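Local structure of nitroreductase (Desulfitobacterium hafniense, 3PXV) at residues B[7-10]-B[11-14]; B[39-42]-B[43-46]; B[144-147]-B[148-152]. The protein binds flavin mononucleotide and is probably an FMN-dependent oxidoreductase of the nitroreductase family. All blocks are in the same frame, centred on the assembly; numbering follows the deposited sequence.

In the fold
The three contacts are local and follow one another along the chain; none nests in or crosses another. Contact 1 (7-14) forms the last turns of helix 5-12 and runs on into the loop that grips the phosphate of one FMN. Contact 2 (39-46) closes tight turns in the connection between helix 26-36 and strand 50-53, against helix 106-126, and lines the pocket of the other FMN. Both touch the second subunit, and their centres lie about 24 Å apart. Contact 3 (144-152) opens helix 147-154, after strand 130-133, and packs on helix 56-72. Contacts 1 and 3 lie on opposite sides of the chain's centre, with centres about 35 Å apart.

Contact 1. Residues B[7-10]-B[11-14]. With FMN (flavin mononucleotide), chain F.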
# COMPACT_ATOMS: atom_id res chain seq x y z
N LEU B 7 4.80 12.26 9.66
CA LEU B 7 3.42 12.15 10.12
C LEU B 7 2.60 13.34 9.60
O LEU B 7 1.40 13.22 9.43
CB LEU B 7 3.36 12.08 11.65
CG LEU B 7 4.06 10.88 12.35
CD1 LEU B 7 3.90 10.97 13.87
CD2 LEU B 7 3.52 9.54 11.85
N LYS B 8 3.24 14.49 9.37
CA LYS B 8 2.49 15.66 8.85
C LYS B 8 2.16 15.39 7.38
O LYS B 8 1.03 15.65 6.92
CB LYS B 8 3.30 16.94 9.04
CG LYS B 8 2.71 18.22 8.40
CD LYS B 8 3.44 19.51 8.89
CE LYS B 8 3.08 20.78 8.08
NZ LYS B 8 3.69 20.78 6.71
N VAL B 9 3.12 14.80 6.67
CA VAL B 9 2.93 14.45 5.29
C VAL B 9 1.82 13.42 5.16
O VAL B 9 1.00 13.51 4.27
CB VAL B 9 4.24 13.98 4.63
CG1 VAL B 9 3.96 13.29 3.29
CG2 VAL B 9 5.19 15.21 4.45
N ILE B 10 1.79 12.45 6.06
CA ILE B 10 0.74 11.44 6.05
C ILE B 10 -0.61 12.13 6.26
O ILE B 10 -1.55 11.84 5.53
CB ILE B 10 0.98 10.36 7.13
CG1 ILE B 10 2.16 9.48 6.72
CG2 ILE B 10 -0.29 9.54 7.38
CD1 ILE B 10 2.87 8.76 7.88
N ALA B 11 -0.66 13.08 7.20
CA ALA B 11 -1.91 13.77 7.55
C ALA B 11 -2.42 14.70 6.46
O ALA B 11 -3.64 14.80 6.27
CB ALA B 11 -1.77 14.55 8.87
N GLU B 12 -1.51 15.40 5.79
CA GLU B 12 -1.90 16.40 4.80
C GLU B 12 -2.12 15.89 3.38
O GLU B 12 -2.68 16.61 2.57
CB GLU B 12 -0.86 17.53 4.78
CG GLU B 12 0.46 17.18 4.06
CD GLU B 12 1.60 18.16 4.38
OE1 GLU B 12 1.35 19.20 5.03
OE2 GLU B 12 2.74 17.87 3.99
N ARG B 13 -1.69 14.66 3.09
CA ARG B 13 -1.82 14.08 1.77
C ARG B 13 -3.29 14.00 1.46
O ARG B 13 -4.06 13.51 2.25
CB ARG B 13 -1.23 12.70 1.71
CG ARG B 13 -1.41 12.00 0.33
CD ARG B 13 -1.77 10.50 0.45
NE ARG B 13 -2.92 10.40 1.34
CZ ARG B 13 -4.19 10.65 1.01
NH1 ARG B 13 -4.54 10.95 -0.24
NH2 ARG B 13 -5.12 10.54 1.92
N TYR B 14 -3.67 14.48 0.28
CA TYR B 14 -5.07 14.53 -0.12
C TYR B 14 -5.13 14.15 -1.61
O TYR B 14 -4.11 14.21 -2.31
CB TYR B 14 -5.62 15.96 0.11
CG TYR B 14 -5.09 17.00 -0.88
CD1 TYR B 14 -3.89 17.65 -0.65
CD2 TYR B 14 -5.80 17.33 -2.04
CE1 TYR B 14 -3.39 18.60 -1.56
CE2 TYR B 14 -5.31 18.28 -2.95
CZ TYR B 14 -4.10 18.91 -2.70
OH TYR B 14 -3.61 19.84 -3.59
N1 FMN F . -10.12 9.04 -7.08
C2 FMN F . -10.53 9.41 -8.34
O2 FMN F . -11.00 10.53 -8.57
N3 FMN F . -10.41 8.53 -9.38
C4 FMN F . -9.91 7.26 -9.19
O4 FMN F . -9.84 6.52 -10.16
C4A FMN F . -9.49 6.88 -7.91
N5 FMN F . -8.97 5.64 -7.67
C5A FMN F . -8.33 5.38 -6.49
C6 FMN F . -7.59 4.20 -6.36
C7 FMN F . -6.92 3.91 -5.18
C7M FMN F . -6.14 2.65 -5.09
C8 FMN F . -7.02 4.79 -4.11
C8M FMN F . -6.33 4.52 -2.82
C9 FMN F . -7.76 5.96 -4.23
C9A FMN F . -8.43 6.27 -5.43
N10 FMN F . -9.19 7.42 -5.59
C10 FMN F . -9.60 7.78 -6.85
C1' FMN F . -9.02 8.52 -4.57
C2' FMN F . -9.97 8.28 -3.41
O2' FMN F . -11.27 8.69 -3.81
C3' FMN F . -9.47 9.04 -2.19
O3' FMN F . -8.20 8.57 -1.79
C4' FMN F . -10.44 8.86 -1.03
O4' FMN F . -11.64 9.45 -1.43
C5' FMN F . -9.94 9.52 0.26
O5' FMN F . -9.70 10.89 0.04
P FMN F . -8.23 11.51 0.19
O1P FMN F . -8.30 12.93 -0.28
O2P FMN F . -7.18 10.77 -0.66
O3P FMN F . -7.93 11.44 1.65
O HOH W 1 4.82 19.36 4.23
O HOH W 2 -2.13 9.53 3.93
O HOH W 3 -4.23 12.10 4.48
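K8 and E12, one helical turn apart, form a salt bridge in which K8 NZ stands 3.3 Å from E12 OE1, a weak hydrogen bond. The lysine chain runs straight until its last torsion, which bends the ammonium group toward the glutamate. A water molecule reinforces the pair, donating to E12 OE2 at 2.6 Å and weakly accepting from K8 NZ. With its CG between the backbone N and the carbonyl carbon (chi1 76°), E12 lays its side chain back over the preceding turn: CG lies 3.3 Å from K8 O, and OE2 comes up against CG2 of V9.

Backbone bonds carry the helix to its end. A11 N donates to L7 O at 3.0 Å and E12 N to K8 O at 2.8 Å. The bond from R13 N to V9 O is weak, and R13 is the first residue after the helix to leave helical phi/psi.

Beyond that point R13 turns its guanidinium to the phosphate of FMN chain F. NH1 donates to O2P at 2.7 Å and NH2 to O3P at 3.0 Å, the latter at 164°, with a weaker bond from NH2 to O2P. The phosphorus lies in the guanidinium plane, off the edge. R13 NE donates to a water, 2.8 Å away and also in that plane, which can in turn donate to I10 O. H178, S15, K175 and R17 also hold this FMN. The following residue, Y14, brings its CA near FMN O1P.

I10 and R13 pack on helix 106-126 and on Q38 of the second subunit. The arrangement belongs to the FMN site of the nitroreductase fold, where an arginine just after the first helix holds the phosphate by its guanidinium edge.

Contact 2. Residues B[39-42]-B[43-46]; sequences APSG and MNRQ. With FMN (flavin mononucleotide), chain E.
Two overlapping beta turns, joining S41 to N44 and G42 to R45, make this part of the FMN pocket wall. In the first, of type II, N44 N donates to S41 O at 2.7 Å; in the second, R45 N donates to G42 O at 3.2 Å while M43 and N44 both adopt left-handed conformations. S41 OG, turned in over its own backbone (chi1 68°), accepts from Q46 N at 3.0 Å. The amide of Q46 reaches back, NE2 donating to N44 OD1 at 2.8 Å and nearly straight at 171°. One water joins A39 O, S41 OG and N44 OD1.

R45 folds back over the turn with G42 O beneath the centre of its guanidinium, 2.9 Å from the plane, with no hydrogen bond to the guanidinium itself; NH1 finds its salt bridge with D112, which also accepts from G42 N. Toward FMN chain E, P40 CB lies 3.3 Å from O3' and N44 CB faces the ribityl chain; this FMN is hydrogen-bonded by R13 and S15 of the second subunit, among others.

The loop meets H178 and K184 of the second subunit, rests on helix 106-126 through P40 and S41, and connects helix 26-36 to strand 50-53.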
# COMPACT_ATOMS: atom_id res chain seq x y z
N ALA B 39 9.94 0.70 -1.82
CA ALA B 39 8.78 0.08 -1.22
C ALA B 39 9.06 -1.39 -0.90
O ALA B 39 9.72 -2.08 -1.67
CB ALA B 39 7.56 0.18 -2.16
N PRO B 40 8.59 -1.88 0.24
CA PRO B 40 8.76 -3.29 0.49
C PRO B 40 7.73 -4.11 -0.28
O PRO B 40 6.67 -3.60 -0.64
CB PRO B 40 8.51 -3.42 2.00
CG PRO B 40 7.62 -2.28 2.33
CD PRO B 40 8.00 -1.17 1.39
N SER B 41 8.05 -5.37 -0.51
CA SER B 41 7.16 -6.27 -1.19
C SER B 41 7.31 -7.68 -0.62
O SER B 41 8.44 -8.09 -0.26
CB SER B 41 7.48 -6.26 -2.68
OG SER B 41 8.74 -6.85 -2.93
N GLY B 42 6.20 -8.41 -0.51
CA GLY B 42 6.22 -9.81 -0.01
C GLY B 42 7.27 -10.65 -0.72
O GLY B 42 7.32 -10.65 -1.94
N MSE B 43 8.11 -11.37 0.04
CA MSE B 43 9.25 -12.16 -0.49
C MSE B 43 10.24 -11.29 -1.31
O MSE B 43 11.04 -11.83 -2.05
CB MSE B 43 8.80 -13.29 -1.42
CG MSE B 43 7.68 -14.20 -0.93
SE MSE B 43 8.20 -15.63 0.27
CE MSE B 43 8.78 -14.60 1.82
N ASN B 44 10.19 -9.97 -1.17
CA ASN B 44 10.99 -9.04 -2.01
C ASN B 44 10.84 -9.33 -3.52
O ASN B 44 11.76 -9.06 -4.31
CB ASN B 44 12.49 -9.04 -1.64
CG ASN B 44 13.24 -7.87 -2.27
OD1 ASN B 44 12.69 -6.76 -2.38
ND2 ASN B 44 14.46 -8.10 -2.70
N ARG B 45 9.68 -9.87 -3.90
CA ARG B 45 9.41 -10.28 -5.29
C ARG B 45 9.30 -9.09 -6.26
O ARG B 45 9.46 -9.26 -7.45
CB ARG B 45 8.13 -11.14 -5.37
CG ARG B 45 6.84 -10.35 -5.06
CD ARG B 45 5.58 -11.19 -5.25
NE ARG B 45 5.38 -12.19 -4.19
CZ ARG B 45 4.80 -11.93 -3.01
NH1 ARG B 45 4.39 -10.69 -2.73
NH2 ARG B 45 4.66 -12.91 -2.10
N GLN B 46 8.99 -7.89 -5.74
CA GLN B 46 8.92 -6.68 -6.56
C GLN B 46 8.27 -6.97 -7.92
O GLN B 46 8.83 -6.66 -8.97
CB GLN B 46 10.33 -6.07 -6.73
CG GLN B 46 11.05 -5.69 -5.41
CD GLN B 46 12.43 -5.06 -5.62
OE1 GLN B 46 12.73 -4.46 -6.69
NE2 GLN B 46 13.29 -5.20 -4.62
N1 FMN E . 8.57 -10.95 6.18
C2 FMN E . 8.49 -11.95 7.15
O2 FMN E . 9.50 -12.27 7.79
N3 FMN E . 7.27 -12.57 7.38
C4 FMN E . 6.15 -12.20 6.64
O4 FMN E . 5.08 -12.77 6.87
C4A FMN E . 6.25 -11.18 5.65
N5 FMN E . 5.16 -10.76 4.89
C5A FMN E . 5.23 -9.59 4.13
C6 FMN E . 4.06 -9.05 3.58
C7 FMN E . 4.08 -7.88 2.81
C7M FMN E . 2.82 -7.31 2.23
C8 FMN E . 5.29 -7.26 2.61
C8M FMN E . 5.37 -6.02 1.81
C9 FMN E . 6.47 -7.80 3.15
C9A FMN E . 6.46 -8.96 3.92
N10 FMN E . 7.63 -9.54 4.48
C10 FMN E . 7.49 -10.56 5.43
C1' FMN E . 8.95 -8.85 4.43
C2' FMN E . 9.62 -8.86 3.06
O2' FMN E . 10.47 -9.98 2.98
C3' FMN E . 10.46 -7.58 2.87
O3' FMN E . 9.65 -6.42 2.69
C4' FMN E . 11.40 -7.71 1.68
O4' FMN E . 12.32 -8.76 1.93
C5' FMN E . 12.12 -6.39 1.37
O5' FMN E . 13.03 -6.12 2.41
P FMN E . 12.95 -4.80 3.23
O1P FMN E . 13.87 -5.06 4.40
O2P FMN E . 11.58 -4.59 3.82
O3P FMN E . 13.43 -3.66 2.35
O HOH W 4 10.73 -4.94 -1.83

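Contact 3. Residues B[144-147]-B[148-152]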
# COMPACT_ATOMS: atom_id res chain seq x y z
N GLY B 144 -9.76 -4.76 -23.96
CA GLY B 144 -8.82 -5.73 -24.49
C GLY B 144 -8.38 -5.40 -25.92
O GLY B 144 -7.38 -5.94 -26.41
N LEU B 145 -9.10 -4.50 -26.57
CA LEU B 145 -8.84 -4.14 -27.99
C LEU B 145 -7.64 -3.21 -28.18
O LEU B 145 -6.96 -3.28 -29.19
CB LEU B 145 -10.11 -3.55 -28.62
CG LEU B 145 -11.33 -4.48 -28.49
CD1 LEU B 145 -12.64 -3.90 -29.02
CD2 LEU B 145 -11.03 -5.79 -29.17
N ARG B 146 -7.38 -2.36 -27.19
CA ARG B 146 -6.21 -1.50 -27.24
C ARG B 146 -5.23 -1.81 -26.11
O ARG B 146 -4.25 -1.09 -25.93
CB ARG B 146 -6.63 -0.03 -27.22
CG ARG B 146 -7.49 0.36 -28.42
CD ARG B 146 -7.66 1.84 -28.56
NE ARG B 146 -6.43 2.52 -28.96
CZ ARG B 146 -6.25 3.84 -28.92
NH1 ARG B 146 -7.22 4.65 -28.48
NH2 ARG B 146 -5.10 4.37 -29.30
N ALA B 147 -5.43 -2.93 -25.41
CA ALA B 147 -4.57 -3.29 -24.26
C ALA B 147 -3.11 -3.57 -24.62
O ALA B 147 -2.20 -3.08 -23.92
CB ALA B 147 -5.18 -4.46 -23.44
N GLU B 148 -2.87 -4.33 -25.68
CA GLU B 148 -1.48 -4.66 -26.08
C GLU B 148 -0.75 -3.42 -26.56
O GLU B 148 0.41 -3.23 -26.27
CB GLU B 148 -1.42 -5.73 -27.15
CG GLU B 148 -0.00 -6.32 -27.31
CD GLU B 148 0.25 -6.99 -28.67
OE1 GLU B 148 -0.56 -6.80 -29.61
OE2 GLU B 148 1.29 -7.69 -28.79
N GLU B 149 -1.45 -2.57 -27.31
CA GLU B 149 -0.93 -1.31 -27.79
C GLU B 149 -0.46 -0.42 -26.63
O GLU B 149 0.70 -0.01 -26.59
CB GLU B 149 -2.01 -0.57 -28.58
CG GLU B 149 -1.62 0.81 -29.10
CD GLU B 149 -2.81 1.56 -29.72
OE1 GLU B 149 -3.65 0.90 -30.39
OE2 GLU B 149 -2.89 2.79 -29.51
N PHE B 150 -1.36 -0.10 -25.70
CA PHE B 150 -0.95 0.73 -24.59
C PHE B 150 0.16 0.04 -23.80
O PHE B 150 1.05 0.71 -23.32
CB PHE B 150 -2.12 1.13 -23.68
CG PHE B 150 -3.12 2.05 -24.32
CD1 PHE B 150 -2.71 3.22 -24.93
CD2 PHE B 150 -4.48 1.76 -24.29
CE1 PHE B 150 -3.63 4.06 -25.53
CE2 PHE B 150 -5.42 2.60 -24.89
CZ PHE B 150 -5.00 3.75 -25.50
N SER B 151 0.12 -1.28 -23.69
CA SER B 151 1.15 -1.98 -22.93
C SER B 151 2.52 -1.76 -23.53
O SER B 151 3.47 -1.48 -22.81
CB SER B 151 0.83 -3.47 -22.78
OG SER B 151 -0.31 -3.65 -21.93
N LYS B 152 2.62 -1.86 -24.85
CA LYS B 152 3.90 -1.66 -25.52
C LYS B 152 4.31 -0.20 -25.48
O LYS B 152 5.47 0.12 -25.28
CB LYS B 152 3.86 -2.17 -26.96
CG LYS B 152 3.73 -3.67 -27.07
CD LYS B 152 3.72 -4.14 -28.54
CE LYS B 152 2.48 -3.65 -29.29
NZ LYS B 152 2.32 -4.32 -30.62
O HOH W 5 -4.88 -5.63 -27.50
O HOH W 6 -3.80 -3.58 -28.87
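R146 and E149 run alongside each other in the same direction, their guanidinium and carboxylate planes 53° apart. R146 NH2 donates to E149 OE2 at 2.7 Å, on the syn side but tilted from the carboxylate plane, which makes the salt bridge. Each end has a further partner: R146 NH2 also pairs with E61, and E149 OE2 with R153. The F150 ring comes slantwise across the arginine, tilted 43° to the guanidinium, and brings CZ over the centre of one guanidinium face, 3.6 Å from R146 CZ. F150 has its CG anti to the carbonyl carbon (chi1 -67°), which carries the ring to R146 CB through CE2, and it beds against L58, E61, M62 and E65 of helix 56-72.

The backbone brings the two residues together, F150 N donating to R146 O at 3.1 Å in an almost straight bond. A147 O accepts twice from S151, from N at 2.9 Å and from OG at 2.8 Å, one donor above the carbonyl plane, the other below. Two waters serve the first turn, one between G144 O and E148 N, the other between L145 O and E149 N. Together this is the start of helix 147-154, with R146 at the N-cap and water bridging the early N-H groups back to the incoming loop.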